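Local coordinates for DNA helicase assembly protein (Enterobacteria phage T4, PDB 1C1K), which loads the replicative helicase onto forked DNA covered by single-stranded-DNA-binding protein during phage replication, recombination and repair, at residues Leu22-Met25 / Ile26-Met30; Ile162-Asp165 / Ser166-Asn169; Asn169-Asp172 / Lys173-Gln177. All coordinates share one frame; numbering follows the deposited sequence.

In the fold
All three interactions are local, between residues a few positions apart. Interaction 1 is the most buried: a regular turn of helix 16-30 in the N-terminal half, with apolar side chains against helix 68-81. Interactions 2 and 3 belong to the C-terminal half and are partly buried; their centres lie about 11 Å apart, against about 24 Å from either centre to that of interaction 1. Residues 162-169 end helix 158-168 and residues 169-177 open helix 170-177, meeting at the non-helical Asn169. Chemistry follows place: interaction 1 combines backbone bonds with aliphatic contacts, interaction 2 adds doubled carbonyl acceptance and one carboxylate with a water, and interaction 3 is richest in charged groups.

Interaction 1. Residues Leu22-Met25 / Ile26-Met30; sequences LYLM and IKQHM
Leu22 meets Ile26, Tyr23 meets Lys27 and Leu24 meets Gln28 along successive turns of helix 16-30, and the backbone bonds beneath them are of the i to i+4 kind. Ile26 N donates to Leu22 O, Lys27 N to Tyr23 O, Gln28 N to Leu24 O and His29 N to Met25 O. The Lys27 N to Tyr23 O bond is the shortest at 2.8 Å, and its C=O...N angle of 160° places the donor nearly in line with the carbonyl.

Apolar contact joins buried side chains. Leu22 and Ile26 lie side by side and point the same way, with Leu22 CG 3.9 Å from Ile26 CD1. Met25 crosses Ile26, its CG 4.1 Å from Ile26 CG1; with chi1 at 76° this CG stands between the backbone N and the carbonyl carbon, close to the next peptide. Leu71 and Leu79 of helix 68-81 receive Leu22 and Ile26, while Met25 packs on Tyr34 and Val36.

Mixed contacts involve the partly exposed Lys27 and Gln28. Lys27 CD comes 3.5 Å from the OH of Tyr23, a buried residue whose ring meets Phe75, and Lys27 CB stands 4.2 Å above one face of the Tyr23 ring, offset toward the rim. The lysine CG is anti to the backbone N (chi1 -177°) and the chain beyond is extended, which carries CD obliquely across to the hydroxyl. Gln28 crosses Leu24, with OE1 3.3 Å from Leu24 CG. His29 turns its imidazole away from residues 22-25, NE2 bonding to Ala192 O and ND1 to Val36 N.

The chemistry implies a helix with differing sides: aliphatic groups meet helix 68-81, Lys27 lays methylenes by Tyr23, Gln28 brings its amide oxygen against the Leu24 branch, and the histidine ties this helix to helix 181-196 and the loop containing Val36.

Interaction 2. Residues Ile162-Asp165 / Ser166-Asn169; sequences ILLD and SFLN
The C-terminal end of helix 158-168 is formed here, where the backbone leaves helical geometry at Asn169 with a positive phi of 54°. Bonding to the last carbonyls is correspondingly mixed. Leu164 O accepts from both Phe167 N, at 3.2 Å, and Leu168 N, at 3.0 Å. The first donor stands 50° above the carbonyl plane and the second lies in that plane, so i+3 and i+4 bonds coexist on one oxygen. Asn169 N closes the turn on Asp165 O.

Side chains also turn back on these carbonyls. Ser166 OG donates to Leu163 O at 2.7 Å, in the carbonyl plane; chi1 of 78° folds the hydroxyl back toward the preceding turn. The Phe167 ring swings under the same turn, with Leu164 O 3.7 Å above the centre of one face and CZ 4.1 Å from Leu164 CD2. Phe208 of helix 201-216 meets this ring, and Arg194 forms a salt bridge with Asp165 OD2. The other carboxylate oxygen, Asp165 OD1, bonds to Ile171 N and takes a 2.7 Å bond from a water that accepts a weak bond from Asn169 ND2.

Interaction 3. Residues Asn169-Asp172 / Lys173-Gln177; sequences NIID and KHDEQ
This is a local contact within the first turns of helix 170-177, which follows helix 158-168 directly and packs against helix 181-196. Asp175 N donates to Ile171 O at 2.9 Å and His174 N to Ile170 O at 3.0 Å, while the leading Lys173 N to Asn169 O bond is weak.

Ile170 and His174 run side by side, Ile170 CG2 lying 3.5 Å from His174 CE1. With chi1 at -87°, the imidazole folds back so that ND1 makes a second, weak bond to Ile170 O, its N-H...O angle only 117°; NE2 bonds to Ser145. On the next flank a water donates to both Asp172 OD2 and Asp175 OD1, at 2.8 and 2.7 Å. Asp172 OD2 and Asp175 OD1 are 4.6 Å apart, and their like charges are probably offset by salt bridges to Arg194 and Lys191 respectively; Asp175 OD2 bonds to Ser187 OG. Lys173 bends away to Glu137, but its CG stays 3.4 Å from Asn169 OD1.

Asn169 occupies the N-cap position without a side-chain capping bond, and the preceding helix supplies a carboxylate at the helix start. The arrangement is that of a tight helix-to-helix junction, one residue joining two helices of the C-terminal domain.

Interaction 1. Residues Leu22-Met25 / Ile26-Met30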
ATOM      1  N   LEU A  22      18.032  -1.922   0.430  1.00  3.21           N
ATOM      2  CA  LEU A  22      16.674  -2.399   0.184  1.00  3.63           C
ATOM      3  C   LEU A  22      15.662  -1.382   0.729  1.00  3.63           C
ATOM      4  O   LEU A  22      14.692  -1.038   0.057  1.00  3.75           O
ATOM      5  CB  LEU A  22      16.459  -3.761   0.849  1.00  3.87           C
ATOM      6  CG  LEU A  22      15.064  -4.377   0.677  1.00  4.80           C
ATOM      7  CD1 LEU A  22      14.884  -4.868  -0.759  1.00  5.07           C
ATOM      8  CD2 LEU A  22      14.885  -5.537   1.661  1.00  4.85           C
ATOM      9  N   TYR A  23      15.891  -0.908   1.946  1.00  3.22           N
ATOM     10  CA  TYR A  23      15.001   0.072   2.549  1.00  3.31           C
ATOM     11  C   TYR A  23      14.928   1.336   1.695  1.00  4.56           C
ATOM     12  O   TYR A  23      13.839   1.836   1.402  1.00  4.41           O
ATOM     13  CB  TYR A  23      15.484   0.444   3.953  1.00  4.11           C
ATOM     14  CG  TYR A  23      14.964   1.781   4.434  1.00  5.22           C
ATOM     15  CD1 TYR A  23      13.608   1.972   4.697  1.00  7.62           C
ATOM     16  CD2 TYR A  23      15.824   2.859   4.616  1.00  8.23           C
ATOM     17  CE1 TYR A  23      13.126   3.211   5.131  1.00  9.60           C
ATOM     18  CE2 TYR A  23      15.353   4.096   5.046  1.00  9.21           C
ATOM     19  CZ  TYR A  23      14.006   4.263   5.300  1.00 10.60           C
ATOM     20  OH  TYR A  23      13.541   5.491   5.719  1.00 14.70           O
ATOM     21  N   LEU A  24      16.091   1.850   1.298  1.00  4.59           N
ATOM     22  CA  LEU A  24      16.153   3.071   0.499  1.00  5.01           C
ATOM     23  C   LEU A  24      15.443   2.936  -0.840  1.00  4.91           C
ATOM     24  O   LEU A  24      14.744   3.852  -1.269  1.00  6.36           O
ATOM     25  CB  LEU A  24      17.611   3.497   0.267  1.00  6.53           C
ATOM     26  CG  LEU A  24      17.787   4.977  -0.103  1.00  8.45           C
ATOM     27  CD1 LEU A  24      17.301   5.860   1.032  1.00 11.07           C
ATOM     28  CD2 LEU A  24      19.254   5.271  -0.389  1.00  8.97           C
ATOM     29  N   MET A  25      15.622   1.804  -1.509  1.00  5.10           N
ATOM     30  CA  MET A  25      14.969   1.605  -2.792  1.00  5.29           C
ATOM     31  C   MET A  25      13.454   1.538  -2.621  1.00  5.22           C
ATOM     32  O   MET A  25      12.724   2.094  -3.428  1.00  4.75           O
ATOM     33  CB  MET A  25      15.500   0.343  -3.478  1.00  7.24           C
ATOM     34  CG  MET A  25      14.982  -0.978  -2.939  1.00  9.74           C
ATOM     35  SD  MET A  25      15.496  -2.356  -4.003  1.00 14.48           S
ATOM     36  CE  MET A  25      15.495  -1.571  -5.583  1.00  4.18           C
ATOM     37  N   ILE A  26      12.979   0.878  -1.568  1.00  4.06           N
ATOM     38  CA  ILE A  26      11.540   0.785  -1.344  1.00  4.51           C
ATOM     39  C   ILE A  26      10.988   2.142  -0.910  1.00  4.80           C
ATOM     40  O   ILE A  26       9.883   2.525  -1.292  1.00  5.11           O
ATOM     41  CB  ILE A  26      11.207  -0.309  -0.290  1.00  3.96           C
ATOM     42  CG1 ILE A  26      11.575  -1.681  -0.865  1.00  4.82           C
ATOM     43  CG2 ILE A  26       9.703  -0.272   0.076  1.00  5.26           C
ATOM     44  CD1 ILE A  26      11.554  -2.823   0.147  1.00  5.53           C
ATOM     45  N   LYS A  27      11.772   2.879  -0.131  1.00  4.76           N
ATOM     46  CA  LYS A  27      11.354   4.199   0.327  1.00  6.48           C
ATOM     47  C   LYS A  27      11.169   5.123  -0.873  1.00  6.87           C
ATOM     48  O   LYS A  27      10.165   5.827  -0.984  1.00  6.69           O
ATOM     49  CB  LYS A  27      12.401   4.793   1.270  1.00  7.92           C
ATOM     50  CG  LYS A  27      12.020   6.149   1.853  1.00  9.93           C
ATOM     51  CD  LYS A  27      13.223   6.812   2.504  1.00 13.28           C
ATOM     52  CE  LYS A  27      12.824   8.070   3.249  1.00 15.47           C
ATOM     53  NZ  LYS A  27      13.981   8.996   3.362  1.00 20.99           N
ATOM     54  N   GLN A  28      12.137   5.111  -1.779  1.00  7.47           N
ATOM     55  CA  GLN A  28      12.063   5.964  -2.956  1.00  7.24           C
ATOM     56  C   GLN A  28      10.926   5.520  -3.871  1.00  7.33           C
ATOM     57  O   GLN A  28      10.253   6.340  -4.490  1.00  6.05           O
ATOM     58  CB  GLN A  28      13.406   5.944  -3.686  1.00 10.83           C
ATOM     59  CG  GLN A  28      14.493   6.664  -2.900  1.00 15.98           C
ATOM     60  CD  GLN A  28      15.879   6.448  -3.464  1.00 21.16           C
ATOM     61  OE1 GLN A  28      16.885   6.716  -2.795  1.00 25.63           O
ATOM     62  NE2 GLN A  28      15.947   5.962  -4.699  1.00 23.61           N
ATOM     63  N   HIS A  29      10.700   4.214  -3.939  1.00  5.91           N
ATOM     64  CA  HIS A  29       9.629   3.681  -4.762  1.00  5.60           C
ATOM     65  C   HIS A  29       8.286   4.196  -4.237  1.00  6.61           C
ATOM     66  O   HIS A  29       7.444   4.659  -5.007  1.00  6.22           O
ATOM     67  CB  HIS A  29       9.644   2.149  -4.718  1.00  5.23           C
ATOM     68  CG  HIS A  29       8.503   1.520  -5.450  1.00  4.20           C
ATOM     69  ND1 HIS A  29       8.622   1.038  -6.735  1.00  4.78           N
ATOM     70  CD2 HIS A  29       7.215   1.306  -5.084  1.00  4.86           C
ATOM     71  CE1 HIS A  29       7.457   0.553  -7.129  1.00  5.69           C
ATOM     72  NE2 HIS A  29       6.587   0.705  -6.147  1.00  4.86           N
ATOM     73  N   MET A  30       8.100   4.122  -2.922  1.00  6.30           N
ATOM     74  CA  MET A  30       6.855   4.563  -2.303  1.00  6.59           C
ATOM     75  C   MET A  30       6.645   6.077  -2.376  1.00  7.73           C
ATOM     76  O   MET A  30       5.541   6.566  -2.114  1.00  8.71           O
ATOM     77  CB  MET A  30       6.799   4.079  -0.854  1.00  6.83           C
ATOM     78  CG  MET A  30       6.607   2.563  -0.731  1.00  6.82           C
ATOM     79  SD  MET A  30       5.193   1.905  -1.685  1.00  6.50           S
ATOM     80  CE  MET A  30       3.901   2.997  -1.116  1.00 11.42           C
TER

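Interaction 2. Residues Ile162-Asp165 / Ser166-Asn169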
ATOM      1  N   ILE A 162      -6.914  -0.505  -3.694  1.00  5.04           N
ATOM      2  CA  ILE A 162      -6.261  -0.915  -4.926  1.00  5.75           C
ATOM      3  C   ILE A 162      -6.992  -2.079  -5.587  1.00  5.48           C
ATOM      4  O   ILE A 162      -7.012  -2.193  -6.810  1.00  6.66           O
ATOM      5  CB  ILE A 162      -4.772  -1.245  -4.673  1.00  7.28           C
ATOM      6  CG1 ILE A 162      -4.039   0.041  -4.272  1.00  7.41           C
ATOM      7  CG2 ILE A 162      -4.126  -1.815  -5.935  1.00  7.46           C
ATOM      8  CD1 ILE A 162      -2.687  -0.186  -3.621  1.00  8.82           C
ATOM      9  N   LEU A 163      -7.612  -2.940  -4.791  1.00  4.45           N
ATOM     10  CA  LEU A 163      -8.364  -4.051  -5.363  1.00  4.95           C
ATOM     11  C   LEU A 163      -9.582  -3.484  -6.112  1.00  4.74           C
ATOM     12  O   LEU A 163      -9.889  -3.906  -7.227  1.00  6.35           O
ATOM     13  CB  LEU A 163      -8.811  -5.017  -4.256  1.00  6.37           C
ATOM     14  CG  LEU A 163      -7.776  -6.083  -3.861  1.00  5.71           C
ATOM     15  CD1 LEU A 163      -8.147  -6.675  -2.510  1.00  7.22           C
ATOM     16  CD2 LEU A 163      -7.708  -7.169  -4.924  1.00  4.69           C
ATOM     17  N   LEU A 164     -10.270  -2.525  -5.500  1.00  4.57           N
ATOM     18  CA  LEU A 164     -11.427  -1.910  -6.142  1.00  4.90           C
ATOM     19  C   LEU A 164     -10.960  -1.216  -7.426  1.00  4.93           C
ATOM     20  O   LEU A 164     -11.602  -1.313  -8.471  1.00  4.91           O
ATOM     21  CB  LEU A 164     -12.073  -0.885  -5.203  1.00  5.01           C
ATOM     22  CG  LEU A 164     -12.789  -1.429  -3.960  1.00  4.25           C
ATOM     23  CD1 LEU A 164     -13.016  -0.301  -2.967  1.00  5.88           C
ATOM     24  CD2 LEU A 164     -14.114  -2.058  -4.361  1.00  6.45           C
ATOM     25  N   ASP A 165      -9.833  -0.522  -7.340  1.00  4.94           N
ATOM     26  CA  ASP A 165      -9.272   0.185  -8.485  1.00  4.32           C
ATOM     27  C   ASP A 165      -8.998  -0.725  -9.682  1.00  5.55           C
ATOM     28  O   ASP A 165      -9.129  -0.296 -10.835  1.00  6.40           O
ATOM     29  CB  ASP A 165      -7.972   0.881  -8.083  1.00  4.08           C
ATOM     30  CG  ASP A 165      -7.274   1.535  -9.262  1.00  6.73           C
ATOM     31  OD1 ASP A 165      -7.680   2.657  -9.628  1.00  6.74           O
ATOM     32  OD2 ASP A 165      -6.325   0.929  -9.816  1.00  5.89           O
ATOM     33  N   SER A 166      -8.628  -1.976  -9.413  1.00  5.68           N
ATOM     34  CA  SER A 166      -8.309  -2.915 -10.481  1.00  6.64           C
ATOM     35  C   SER A 166      -9.416  -3.078 -11.517  1.00  7.52           C
ATOM     36  O   SER A 166      -9.131  -3.315 -12.689  1.00  8.05           O
ATOM     37  CB  SER A 166      -7.898  -4.280  -9.901  1.00  7.26           C
ATOM     38  OG  SER A 166      -9.001  -5.060  -9.479  1.00  7.23           O
ATOM     39  N   PHE A 167     -10.673  -2.942 -11.104  1.00  7.72           N
ATOM     40  CA  PHE A 167     -11.772  -3.065 -12.063  1.00  8.72           C
ATOM     41  C   PHE A 167     -12.640  -1.813 -12.153  1.00  8.77           C
ATOM     42  O   PHE A 167     -13.502  -1.729 -13.024  1.00 10.14           O
ATOM     43  CB  PHE A 167     -12.644  -4.297 -11.762  1.00  7.23           C
ATOM     44  CG  PHE A 167     -13.235  -4.310 -10.381  1.00  7.38           C
ATOM     45  CD1 PHE A 167     -14.506  -3.799 -10.150  1.00  6.65           C
ATOM     46  CD2 PHE A 167     -12.517  -4.831  -9.308  1.00  7.38           C
ATOM     47  CE1 PHE A 167     -15.056  -3.802  -8.871  1.00  8.46           C
ATOM     48  CE2 PHE A 167     -13.057  -4.840  -8.019  1.00  9.01           C
ATOM     49  CZ  PHE A 167     -14.331  -4.321  -7.800  1.00  7.56           C
ATOM     50  N   LEU A 168     -12.408  -0.838 -11.272  1.00  7.43           N
ATOM     51  CA  LEU A 168     -13.186   0.402 -11.288  1.00  6.72           C
ATOM     52  C   LEU A 168     -12.402   1.623 -11.774  1.00  7.47           C
ATOM     53  O   LEU A 168     -12.981   2.691 -11.987  1.00  7.96           O
ATOM     54  CB  LEU A 168     -13.771   0.686  -9.900  1.00  7.66           C
ATOM     55  CG  LEU A 168     -14.765  -0.341  -9.338  1.00  6.69           C
ATOM     56  CD1 LEU A 168     -15.229   0.105  -7.961  1.00  6.40           C
ATOM     57  CD2 LEU A 168     -15.955  -0.496 -10.285  1.00  7.75           C
ATOM     58  N   ASN A 169     -11.085   1.480 -11.927  1.00  7.61           N
ATOM     59  CA  ASN A 169     -10.241   2.572 -12.422  1.00  8.93           C
ATOM     60  C   ASN A 169     -10.372   3.878 -11.624  1.00  9.13           C
ATOM     61  O   ASN A 169     -10.405   4.966 -12.198  1.00 10.72           O
ATOM     62  CB  ASN A 169     -10.578   2.833 -13.902  1.00  9.69           C
ATOM     63  CG  ASN A 169      -9.577   3.758 -14.583  1.00 13.04           C
ATOM     64  OD1 ASN A 169      -9.944   4.556 -15.457  1.00 15.27           O
ATOM     65  ND2 ASN A 169      -8.314   3.657 -14.192  1.00 11.72           N
TER
HETATM   66  O   HOH W   1      -6.749   3.642 -11.930  1.00  8.79           O

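Interaction 3. Residues Asn169-Asp172 / Lys173-Gln177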
ATOM      1  N   ASN A 169     -11.085   1.480 -11.927  1.00  7.61           N
ATOM      2  CA  ASN A 169     -10.241   2.572 -12.422  1.00  8.93           C
ATOM      3  C   ASN A 169     -10.372   3.878 -11.624  1.00  9.13           C
ATOM      4  O   ASN A 169     -10.405   4.966 -12.198  1.00 10.72           O
ATOM      5  CB  ASN A 169     -10.578   2.833 -13.902  1.00  9.69           C
ATOM      6  CG  ASN A 169      -9.577   3.758 -14.583  1.00 13.04           C
ATOM      7  OD1 ASN A 169      -9.944   4.556 -15.457  1.00 15.27           O
ATOM      8  ND2 ASN A 169      -8.314   3.657 -14.192  1.00 11.72           N
ATOM      9  N   ILE A 170     -10.419   3.768 -10.302  1.00  7.36           N
ATOM     10  CA  ILE A 170     -10.568   4.924  -9.420  1.00  6.50           C
ATOM     11  C   ILE A 170      -9.384   5.887  -9.360  1.00  7.28           C
ATOM     12  O   ILE A 170      -9.552   7.105  -9.455  1.00  6.69           O
ATOM     13  CB  ILE A 170     -10.851   4.471  -7.967  1.00  7.25           C
ATOM     14  CG1 ILE A 170     -12.159   3.680  -7.898  1.00  7.66           C
ATOM     15  CG2 ILE A 170     -10.911   5.674  -7.049  1.00  7.54           C
ATOM     16  CD1 ILE A 170     -12.250   2.770  -6.669  1.00  8.02           C
ATOM     17  N   ILE A 171      -8.188   5.338  -9.178  1.00  7.16           N
ATOM     18  CA  ILE A 171      -6.986   6.151  -9.051  1.00  7.01           C
ATOM     19  C   ILE A 171      -6.717   7.047 -10.248  1.00  7.16           C
ATOM     20  O   ILE A 171      -6.596   8.264 -10.102  1.00  6.74           O
ATOM     21  CB  ILE A 171      -5.739   5.266  -8.791  1.00  6.90           C
ATOM     22  CG1 ILE A 171      -5.898   4.514  -7.464  1.00  7.42           C
ATOM     23  CG2 ILE A 171      -4.480   6.130  -8.750  1.00  6.14           C
ATOM     24  CD1 ILE A 171      -4.956   3.306  -7.306  1.00  6.65           C
ATOM     25  N   ASP A 172      -6.629   6.450 -11.429  1.00  8.52           N
ATOM     26  CA  ASP A 172      -6.344   7.215 -12.636  1.00  9.94           C
ATOM     27  C   ASP A 172      -7.395   8.281 -12.917  1.00 10.49           C
ATOM     28  O   ASP A 172      -7.055   9.390 -13.305  1.00 11.76           O
ATOM     29  CB  ASP A 172      -6.186   6.275 -13.830  1.00 10.49           C
ATOM     30  CG  ASP A 172      -4.949   5.391 -13.717  1.00 10.82           C
ATOM     31  OD1 ASP A 172      -4.787   4.490 -14.562  1.00 10.71           O
ATOM     32  OD2 ASP A 172      -4.143   5.597 -12.782  1.00 11.61           O
ATOM     33  N   LYS A 173      -8.666   7.954 -12.706  1.00 11.51           N
ATOM     34  CA  LYS A 173      -9.738   8.926 -12.930  1.00 12.11           C
ATOM     35  C   LYS A 173      -9.634  10.092 -11.948  1.00 12.40           C
ATOM     36  O   LYS A 173      -9.882  11.239 -12.306  1.00 12.86           O
ATOM     37  CB  LYS A 173     -11.101   8.252 -12.795  1.00 13.52           C
ATOM     38  CG  LYS A 173     -11.396   7.268 -13.908  1.00 15.04           C
ATOM     39  CD  LYS A 173     -12.850   7.332 -14.318  1.00 21.24           C
ATOM     40  CE  LYS A 173     -13.640   6.187 -13.712  1.00 22.23           C
ATOM     41  NZ  LYS A 173     -15.045   6.596 -13.428  1.00 25.94           N
ATOM     42  N   HIS A 174      -9.272   9.801 -10.703  1.00 10.58           N
ATOM     43  CA  HIS A 174      -9.121  10.853  -9.709  1.00 10.40           C
ATOM     44  C   HIS A 174      -7.941  11.742 -10.117  1.00 11.39           C
ATOM     45  O   HIS A 174      -8.028  12.971 -10.084  1.00 11.12           O
ATOM     46  CB  HIS A 174      -8.860  10.242  -8.324  1.00  9.57           C
ATOM     47  CG  HIS A 174     -10.104   9.904  -7.555  1.00  9.20           C
ATOM     48  ND1 HIS A 174     -11.112   9.120  -8.072  1.00  9.18           N
ATOM     49  CD2 HIS A 174     -10.484  10.220  -6.294  1.00  9.43           C
ATOM     50  CE1 HIS A 174     -12.061   8.966  -7.163  1.00  8.74           C
ATOM     51  NE2 HIS A 174     -11.703   9.624  -6.075  1.00  9.17           N
ATOM     52  N   ASP A 175      -6.841  11.103 -10.510  1.00 11.55           N
ATOM     53  CA  ASP A 175      -5.627  11.806 -10.919  1.00 12.90           C
ATOM     54  C   ASP A 175      -5.853  12.784 -12.072  1.00 14.75           C
ATOM     55  O   ASP A 175      -5.276  13.871 -12.092  1.00 14.75           O
ATOM     56  CB  ASP A 175      -4.550  10.800 -11.337  1.00 11.76           C
ATOM     57  CG  ASP A 175      -3.756  10.263 -10.161  1.00 11.49           C
ATOM     58  OD1 ASP A 175      -2.926   9.356 -10.384  1.00 11.67           O
ATOM     59  OD2 ASP A 175      -3.954  10.743  -9.025  1.00 12.43           O
ATOM     60  N   GLU A 176      -6.683  12.396 -13.034  1.00 16.31           N
ATOM     61  CA  GLU A 176      -6.947  13.257 -14.181  1.00 19.13           C
ATOM     62  C   GLU A 176      -7.913  14.399 -13.894  1.00 19.42           C
ATOM     63  O   GLU A 176      -7.929  15.387 -14.623  1.00 20.20           O
ATOM     64  CB  GLU A 176      -7.473  12.438 -15.372  1.00 21.01           C
ATOM     65  CG  GLU A 176      -8.377  11.264 -15.019  1.00 27.39           C
ATOM     66  CD  GLU A 176      -8.210  10.072 -15.967  1.00 30.33           C
ATOM     67  OE1 GLU A 176      -9.232   9.567 -16.480  1.00 32.47           O
ATOM     68  OE2 GLU A 176      -7.060   9.635 -16.199  1.00 31.10           O
ATOM     69  N   GLN A 177      -8.698  14.286 -12.827  1.00 20.16           N
ATOM     70  CA  GLN A 177      -9.679  15.320 -12.502  1.00 20.57           C
ATOM     71  C   GLN A 177      -9.299  16.306 -11.399  1.00 21.16           C
ATOM     72  O   GLN A 177     -10.066  17.221 -11.102  1.00 21.75           O
ATOM     73  CB  GLN A 177     -11.020  14.672 -12.138  1.00 20.99           C
ATOM     74  CG  GLN A 177     -11.624  13.805 -13.232  1.00 21.59           C
ATOM     75  CD  GLN A 177     -12.865  13.058 -12.769  1.00 23.00           C
ATOM     76  OE1 GLN A 177     -12.783  11.913 -12.320  1.00 24.26           O
ATOM     77  NE2 GLN A 177     -14.023  13.703 -12.877  1.00 22.80           N
TER
HETATM   78  O   HOH W   2      -8.471   6.276 -17.095  1.00 28.61           O
HETATM   79  O   HOH W   3      -2.929   8.082 -12.736  1.00 12.84           O